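Local coordinates for protein oxalate biosynthetic component 1 (Burkholderia thailandensis, PDB 5IKY) that makes oxalate under quorum-sensing control as a bifunctional enzyme that combines serine hydrolase and lyase activities, at residues A30-L35 with L237-L242; L22-I27 with T244-G249. All blocks are in the same frame, centred on the assembly; numbering follows the deposited sequence.

From the N terminus the chain runs through barrel strand 4-9, then gives L22-I27 and, two residues on, A30-L35. About two hundred residues later, beyond barrel strand 223-226, L237-L242 closes the inner loop at contact 1 and T244-G249 the outer one at contact 2, so the two loops nest without crossing. Strand 26-28 and helix 29-33 are thereby tied to the hairpin of strands 235-237 and 246-248, which belongs to the excursion leading to barrel strand 275-278. The contact centres lie about 12 Å apart. They are also joined directly: L237 N probably bonds to I246 O at 2.7 Å, and I239 CG1 packs on I27 CD1 at 3.7 Å.

Contact 1: A30-L35 with L237-L242; sequences ALLELL and LAIPGL
The ring of P240, puckered but the nearest thing to a flat group, meets L31, L34 and L35. The carbonyl oxygen of L31 stands above the ring plane but out beyond P240 CG, 3.5 Å from that atom. Two leucine methyls meet the ring at its rim: L34 CD2 stands 3.8 Å from P240 CB, nearly level with the ring, while L35 CD2 is 3.9 Å from P240 CG and clearly off the plane, on the side away from the L31 oxygen. The L34 side chain has CG trans to its backbone N (chi1 178°) and runs past the proline in the opposite direction; that of L35 crosses it at about a right angle.

The same kind of contact recurs with roles exchanged: P240 O is set against the L31 side chain, whose CD1 is 3.4 Å away and whose CB, CG and CD2 are scarcely farther. L31 CD1 then continues to L242 CG at 4.3 Å, and L32 CD2 reaches I239 CD1 at 4.4 Å. P240 occupies the second position of a type II turn from I239 to L242, closed by L242 N to I239 O at 3.1 Å. G241 follows with phi 86°, the positive value expected at the third position.

Y75 borders P240, L34 and L35, and I27 backs L32, I239 and L242. Each segment thus sets one backbone oxygen against the other's aliphatic carbons, and none of the pairs between the segments qualifies as a hydrogen bond: shape and apolar burial, 291 Å² in all, join helix 29-33 to the hairpin loop.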
ATOM      1  N   ALA A  30     -50.871  -4.277   3.451  1.00 65.13           N
ATOM      2  CA  ALA A  30     -51.443  -5.215   4.423  1.00 75.19           C
ATOM      3  C   ALA A  30     -50.602  -5.417   5.686  1.00 77.35           C
ATOM      4  O   ALA A  30     -51.148  -5.493   6.786  1.00 88.84           O
ATOM      5  CB  ALA A  30     -51.683  -6.558   3.754  1.00 66.88           C
ATOM      6  N   LEU A  31     -49.284  -5.507   5.529  1.00 84.99           N
ATOM      7  CA  LEU A  31     -48.406  -5.773   6.665  1.00 79.61           C
ATOM      8  C   LEU A  31     -48.463  -4.646   7.694  1.00 77.69           C
ATOM      9  O   LEU A  31     -48.416  -4.892   8.901  1.00 84.05           O
ATOM     10  CB  LEU A  31     -46.966  -5.989   6.194  1.00 74.65           C
ATOM     11  CG  LEU A  31     -46.755  -7.184   5.259  1.00 80.54           C
ATOM     12  CD1 LEU A  31     -45.271  -7.408   4.990  1.00 60.68           C
ATOM     13  CD2 LEU A  31     -47.414  -8.450   5.808  1.00 63.14           C
ATOM     14  N   LEU A  32     -48.575  -3.413   7.210  1.00 75.70           N
ATOM     15  CA  LEU A  32     -48.671  -2.249   8.087  1.00 79.68           C
ATOM     16  C   LEU A  32     -50.084  -2.078   8.640  1.00 85.07           C
ATOM     17  O   LEU A  32     -50.265  -1.811   9.827  1.00 81.25           O
ATOM     18  CB  LEU A  32     -48.246  -0.983   7.345  1.00 70.25           C
ATOM     19  CG  LEU A  32     -46.768  -0.890   6.962  1.00 70.07           C
ATOM     20  CD1 LEU A  32     -46.488   0.408   6.220  1.00 71.95           C
ATOM     21  CD2 LEU A  32     -45.894  -1.009   8.196  1.00 67.77           C
ATOM     22  N   GLU A  33     -51.078  -2.246   7.769  1.00 80.39           N
ATOM     23  CA  GLU A  33     -52.486  -2.097   8.139  1.00 82.99           C
ATOM     24  C   GLU A  33     -52.887  -3.101   9.216  1.00 84.67           C
ATOM     25  O   GLU A  33     -53.897  -2.936   9.900  1.00 96.47           O
ATOM     26  CB  GLU A  33     -53.373  -2.267   6.904  1.00 82.39           C
ATOM     27  CG  GLU A  33     -54.713  -1.560   6.984  1.00103.71           C
ATOM     28  CD  GLU A  33     -55.446  -1.567   5.655  1.00140.67           C
ATOM     29  OE1 GLU A  33     -54.966  -2.236   4.716  1.00143.26           O
ATOM     30  OE2 GLU A  33     -56.500  -0.903   5.549  1.00157.88           O
ATOM     31  N   LEU A  34     -52.073  -4.142   9.353  1.00 88.92           N
ATOM     32  CA  LEU A  34     -52.285  -5.206  10.321  1.00 81.16           C
ATOM     33  C   LEU A  34     -51.945  -4.757  11.747  1.00 83.28           C
ATOM     34  O   LEU A  34     -52.384  -5.365  12.723  1.00 93.02           O
ATOM     35  CB  LEU A  34     -51.445  -6.420   9.913  1.00 87.68           C
ATOM     36  CG  LEU A  34     -51.404  -7.698  10.741  1.00 99.83           C
ATOM     37  CD1 LEU A  34     -51.306  -8.887   9.807  1.00 95.91           C
ATOM     38  CD2 LEU A  34     -50.212  -7.666  11.684  1.00100.36           C
ATOM     39  N   LEU A  35     -51.164  -3.688  11.857  1.00 94.34           N
ATOM     40  CA  LEU A  35     -50.782  -3.134  13.154  1.00 91.21           C
ATOM     41  C   LEU A  35     -51.930  -2.366  13.805  1.00 92.29           C
ATOM     42  O   LEU A  35     -52.870  -1.957  13.124  1.00104.77           O
ATOM     43  CB  LEU A  35     -49.568  -2.214  13.001  1.00 80.09           C
ATOM     44  CG  LEU A  35     -48.200  -2.877  12.841  1.00 78.72           C
ATOM     45  CD1 LEU A  35     -47.129  -1.831  12.549  1.00 59.99           C
ATOM     46  CD2 LEU A  35     -47.858  -3.663  14.092  1.00 66.05           C
ATOM     47  N   LEU A 237     -36.858  -0.975  13.092  1.00 67.97           N
ATOM     48  CA  LEU A 237     -38.295  -1.213  13.032  1.00 59.64           C
ATOM     49  C   LEU A 237     -38.596  -2.680  12.772  1.00 72.99           C
ATOM     50  O   LEU A 237     -38.083  -3.261  11.817  1.00 72.28           O
ATOM     51  CB  LEU A 237     -38.943  -0.362  11.939  1.00 59.22           C
ATOM     52  CG  LEU A 237     -39.052   1.142  12.164  1.00 70.59           C
ATOM     53  CD1 LEU A 237     -39.704   1.784  10.955  1.00 63.48           C
ATOM     54  CD2 LEU A 237     -39.849   1.432  13.421  1.00 75.56           C
ATOM     55  N   ALA A 238     -39.429  -3.277  13.618  1.00 62.86           N
ATOM     56  CA  ALA A 238     -39.917  -4.629  13.377  1.00 64.86           C
ATOM     57  C   ALA A 238     -41.211  -4.577  12.576  1.00 60.44           C
ATOM     58  O   ALA A 238     -42.204  -4.006  13.024  1.00 83.27           O
ATOM     59  CB  ALA A 238     -40.129  -5.372  14.686  1.00 57.74           C
ATOM     60  N   ILE A 239     -41.191  -5.169  11.386  1.00 62.83           N
ATOM     61  CA  ILE A 239     -42.363  -5.195  10.516  1.00 63.95           C
ATOM     62  C   ILE A 239     -43.006  -6.585  10.518  1.00 65.19           C
ATOM     63  O   ILE A 239     -42.313  -7.592  10.361  1.00 66.49           O
ATOM     64  CB  ILE A 239     -41.993  -4.796   9.070  1.00 60.34           C
ATOM     65  CG1 ILE A 239     -41.177  -3.502   9.063  1.00 62.12           C
ATOM     66  CG2 ILE A 239     -43.239  -4.645   8.214  1.00 64.26           C
ATOM     67  CD1 ILE A 239     -41.942  -2.291   9.546  1.00 63.04           C
ATOM     68  N   PRO A 240     -44.333  -6.646  10.714  1.00 66.37           N
ATOM     69  CA  PRO A 240     -45.051  -7.927  10.695  1.00 61.69           C
ATOM     70  C   PRO A 240     -44.835  -8.699   9.396  1.00 69.10           C
ATOM     71  O   PRO A 240     -44.982  -8.130   8.313  1.00 69.16           O
ATOM     72  CB  PRO A 240     -46.519  -7.509  10.842  1.00 61.65           C
ATOM     73  CG  PRO A 240     -46.464  -6.205  11.558  1.00 65.04           C
ATOM     74  CD  PRO A 240     -45.218  -5.521  11.063  1.00 59.91           C
ATOM     75  N   GLY A 241     -44.473  -9.974   9.507  1.00 64.03           N
ATOM     76  CA  GLY A 241     -44.282 -10.816   8.340  1.00 61.44           C
ATOM     77  C   GLY A 241     -42.897 -10.750   7.722  1.00 60.22           C
ATOM     78  O   GLY A 241     -42.617 -11.447   6.747  1.00 65.64           O
ATOM     79  N   LEU A 242     -42.030  -9.912   8.282  1.00 61.23           N
ATOM     80  CA  LEU A 242     -40.663  -9.784   7.788  1.00 59.85           C
ATOM     81  C   LEU A 242     -39.648 -10.218   8.842  1.00 57.24           C
ATOM     82  O   LEU A 242     -39.692  -9.755   9.981  1.00 63.69           O
ATOM     83  CB  LEU A 242     -40.387  -8.345   7.348  1.00 57.28           C
ATOM     84  CG  LEU A 242     -41.148  -7.880   6.104  1.00 62.64           C
ATOM     85  CD1 LEU A 242     -40.881  -6.410   5.828  1.00 63.14           C
ATOM     86  CD2 LEU A 242     -40.774  -8.731   4.899  1.00 57.52           C
TER

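Contact 2: L22-I27 with T244-G249; sequences LEPKFI and TPIGIG
P24 and I246 make the dense part of this contact, where P24 CG comes within 3.5 Å of I246 CD1. The isoleucine turns that methyl toward the proline ring through a bent second torsion (chi2 -66°), and its CG1 lies 4.4 Å from I27 CD1. I246 CD1 stands above the plane of the P24 ring, almost straight over CG, while T244 O comes at the ring's edge, 3.6 Å from P24 CG, and T244 CB packs near P24 CD. These residues, apart from T244, are buried.

Toward solvent the contact thins out and becomes polar. L22 offers little more than its carbonyl, which T244 CG2 approaches to 3.7 Å, while its side chain leads away; P245 and G247 are likewise exposed. The E23 side chain spans this side. Extended beyond CG, it passes P245 O and brings OE2 to 2.8 Å from G247 N, making a hydrogen bond between the segments. The bond is noticeably bent, with an N-H...O angle of 137°, and the N-H comes from above the carboxylate, 47° out of its plane. G247 presents a bare CA beside the acid, 3.3 Å from E23 OE2.

The touching parts, 22-27 and 244-247, run at about a right angle to each other; their strands belong to different sheets. Strand 246-248 pairs through I246 and I248 with strand 235-237, and E23 takes an N-H on the hairpin's other edge. Strand 26-28 is the outer member of a three-stranded antiparallel sheet, bonded through I27 to H191 beside it. L47 of helix 37-49 touches both I27 and I246, covering the seam between hairpin and sheet.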
ATOM      1  N   LEU A  22     -29.248  -6.055   2.565  1.00 49.28           N
ATOM      2  CA  LEU A  22     -29.949  -7.228   3.069  1.00 55.07           C
ATOM      3  C   LEU A  22     -31.202  -6.860   3.860  1.00 55.22           C
ATOM      4  O   LEU A  22     -31.770  -7.696   4.560  1.00 79.94           O
ATOM      5  CB  LEU A  22     -29.007  -8.069   3.932  1.00 51.49           C
ATOM      6  CG  LEU A  22     -27.729  -8.523   3.223  1.00 52.32           C
ATOM      7  CD1 LEU A  22     -26.903  -9.431   4.118  1.00 50.08           C
ATOM      8  CD2 LEU A  22     -28.065  -9.217   1.910  1.00 50.05           C
ATOM      9  N   GLU A  23     -31.628  -5.607   3.746  1.00 54.60           N
ATOM     10  CA  GLU A  23     -32.893  -5.170   4.321  1.00 54.04           C
ATOM     11  C   GLU A  23     -33.977  -5.193   3.255  1.00 55.29           C
ATOM     12  O   GLU A  23     -33.699  -4.924   2.085  1.00 65.14           O
ATOM     13  CB  GLU A  23     -32.773  -3.764   4.911  1.00 57.87           C
ATOM     14  CG  GLU A  23     -32.110  -3.697   6.272  1.00 68.57           C
ATOM     15  CD  GLU A  23     -32.174  -2.308   6.874  1.00 71.76           C
ATOM     16  OE1 GLU A  23     -32.827  -1.427   6.273  1.00 85.41           O
ATOM     17  OE2 GLU A  23     -31.571  -2.096   7.946  1.00 77.04           O
ATOM     18  N   PRO A  24     -35.216  -5.525   3.651  1.00 57.83           N
ATOM     19  CA  PRO A  24     -36.346  -5.453   2.717  1.00 66.36           C
ATOM     20  C   PRO A  24     -36.485  -4.056   2.115  1.00 62.45           C
ATOM     21  O   PRO A  24     -36.221  -3.063   2.793  1.00 51.65           O
ATOM     22  CB  PRO A  24     -37.561  -5.807   3.589  1.00 65.21           C
ATOM     23  CG  PRO A  24     -37.048  -5.942   4.995  1.00 63.96           C
ATOM     24  CD  PRO A  24     -35.581  -6.183   4.913  1.00 66.67           C
ATOM     25  N   LYS A  25     -36.881  -3.990   0.848  1.00 56.05           N
ATOM     26  CA  LYS A  25     -36.973  -2.720   0.138  1.00 64.68           C
ATOM     27  C   LYS A  25     -38.417  -2.378  -0.214  1.00 64.27           C
ATOM     28  O   LYS A  25     -38.685  -1.371  -0.870  1.00 72.25           O
ATOM     29  CB  LYS A  25     -36.111  -2.762  -1.123  1.00 66.14           C
ATOM     30  CG  LYS A  25     -34.624  -2.883  -0.838  1.00 67.03           C
ATOM     31  CD  LYS A  25     -34.100  -1.633  -0.146  1.00 64.49           C
ATOM     32  CE  LYS A  25     -33.043  -1.971   0.892  1.00 62.49           C
ATOM     33  NZ  LYS A  25     -31.973  -2.838   0.335  1.00 58.29           N
ATOM     34  N   PHE A  26     -39.344  -3.220   0.228  1.00 69.18           N
ATOM     35  CA  PHE A  26     -40.762  -2.987  -0.012  1.00 64.19           C
ATOM     36  C   PHE A  26     -41.608  -3.568   1.111  1.00 65.42           C
ATOM     37  O   PHE A  26     -41.400  -4.704   1.533  1.00 60.82           O
ATOM     38  CB  PHE A  26     -41.192  -3.585  -1.355  1.00 56.90           C
ATOM     39  CG  PHE A  26     -42.661  -3.436  -1.644  1.00 72.21           C
ATOM     40  CD1 PHE A  26     -43.183  -2.214  -2.038  1.00 60.71           C
ATOM     41  CD2 PHE A  26     -43.520  -4.518  -1.524  1.00 85.99           C
ATOM     42  CE1 PHE A  26     -44.532  -2.071  -2.303  1.00 71.32           C
ATOM     43  CE2 PHE A  26     -44.876  -4.383  -1.789  1.00 63.51           C
ATOM     44  CZ  PHE A  26     -45.381  -3.157  -2.180  1.00 74.26           C
ATOM     45  N   ILE A  27     -42.555  -2.774   1.600  1.00 67.09           N
ATOM     46  CA  ILE A  27     -43.500  -3.245   2.601  1.00 70.00           C
ATOM     47  C   ILE A  27     -44.927  -3.082   2.100  1.00 68.52           C
ATOM     48  O   ILE A  27     -45.419  -1.959   1.978  1.00 80.14           O
ATOM     49  CB  ILE A  27     -43.344  -2.498   3.929  1.00 63.67           C
ATOM     50  CG1 ILE A  27     -41.926  -2.672   4.466  1.00 62.17           C
ATOM     51  CG2 ILE A  27     -44.360  -3.007   4.941  1.00 61.11           C
ATOM     52  CD1 ILE A  27     -41.664  -1.894   5.730  1.00 68.61           C
ATOM     53  N   THR A 244     -36.519  -9.633   8.865  1.00 54.58           N
ATOM     54  CA  THR A 244     -35.424  -8.680   8.977  1.00 53.24           C
ATOM     55  C   THR A 244     -35.964  -7.283   9.253  1.00 65.25           C
ATOM     56  O   THR A 244     -36.771  -6.762   8.484  1.00 66.15           O
ATOM     57  CB  THR A 244     -34.558  -8.652   7.703  1.00 66.06           C
ATOM     58  OG1 THR A 244     -33.996  -9.949   7.479  1.00 61.53           O
ATOM     59  CG2 THR A 244     -33.433  -7.642   7.848  1.00 51.36           C
ATOM     60  N   PRO A 245     -35.519  -6.672  10.361  1.00 61.85           N
ATOM     61  CA  PRO A 245     -36.001  -5.344  10.746  1.00 51.88           C
ATOM     62  C   PRO A 245     -35.444  -4.238   9.858  1.00 58.54           C
ATOM     63  O   PRO A 245     -34.411  -4.430   9.216  1.00 58.79           O
ATOM     64  CB  PRO A 245     -35.495  -5.194  12.182  1.00 52.91           C
ATOM     65  CG  PRO A 245     -34.256  -6.024  12.219  1.00 58.08           C
ATOM     66  CD  PRO A 245     -34.530  -7.200  11.319  1.00 68.04           C
ATOM     67  N   ILE A 246     -36.123  -3.095   9.824  1.00 57.40           N
ATOM     68  CA  ILE A 246     -35.655  -1.952   9.047  1.00 51.73           C
ATOM     69  C   ILE A 246     -34.804  -1.018   9.901  1.00 61.72           C
ATOM     70  O   ILE A 246     -35.249  -0.539  10.943  1.00 62.29           O
ATOM     71  CB  ILE A 246     -36.825  -1.148   8.457  1.00 62.01           C
ATOM     72  CG1 ILE A 246     -37.804  -2.076   7.738  1.00 58.95           C
ATOM     73  CG2 ILE A 246     -36.304  -0.067   7.517  1.00 51.72           C
ATOM     74  CD1 ILE A 246     -37.223  -2.739   6.515  1.00 53.87           C
ATOM     75  N   GLY A 247     -33.580  -0.762   9.456  1.00 53.14           N
ATOM     76  CA  GLY A 247     -32.691   0.134  10.170  1.00 50.83           C
ATOM     77  C   GLY A 247     -33.062   1.586   9.949  1.00 55.87           C
ATOM     78  O   GLY A 247     -33.169   2.041   8.809  1.00 57.66           O
ATOM     79  N   ILE A 248     -33.270   2.313  11.043  1.00 48.48           N
ATOM     80  CA  ILE A 248     -33.585   3.735  10.971  1.00 50.37           C
ATOM     81  C   ILE A 248     -32.603   4.554  11.806  1.00 64.26           C
ATOM     82  O   ILE A 248     -31.966   4.038  12.724  1.00 63.41           O
ATOM     83  CB  ILE A 248     -35.026   4.027  11.446  1.00 63.34           C
ATOM     84  CG1 ILE A 248     -35.215   3.598  12.902  1.00 50.51           C
ATOM     85  CG2 ILE A 248     -36.042   3.333  10.550  1.00 48.84           C
ATOM     86  CD1 ILE A 248     -36.577   3.944  13.458  1.00 49.33           C
ATOM     87  N   GLY A 249     -32.490   5.836  11.479  1.00 51.90           N
ATOM     88  CA  GLY A 249     -31.551   6.715  12.150  1.00 48.24           C
ATOM     89  C   GLY A 249     -31.104   7.816  11.215  1.00 56.97           C
ATOM     90  O   GLY A 249     -31.181   7.673   9.995  1.00 66.82           O
TER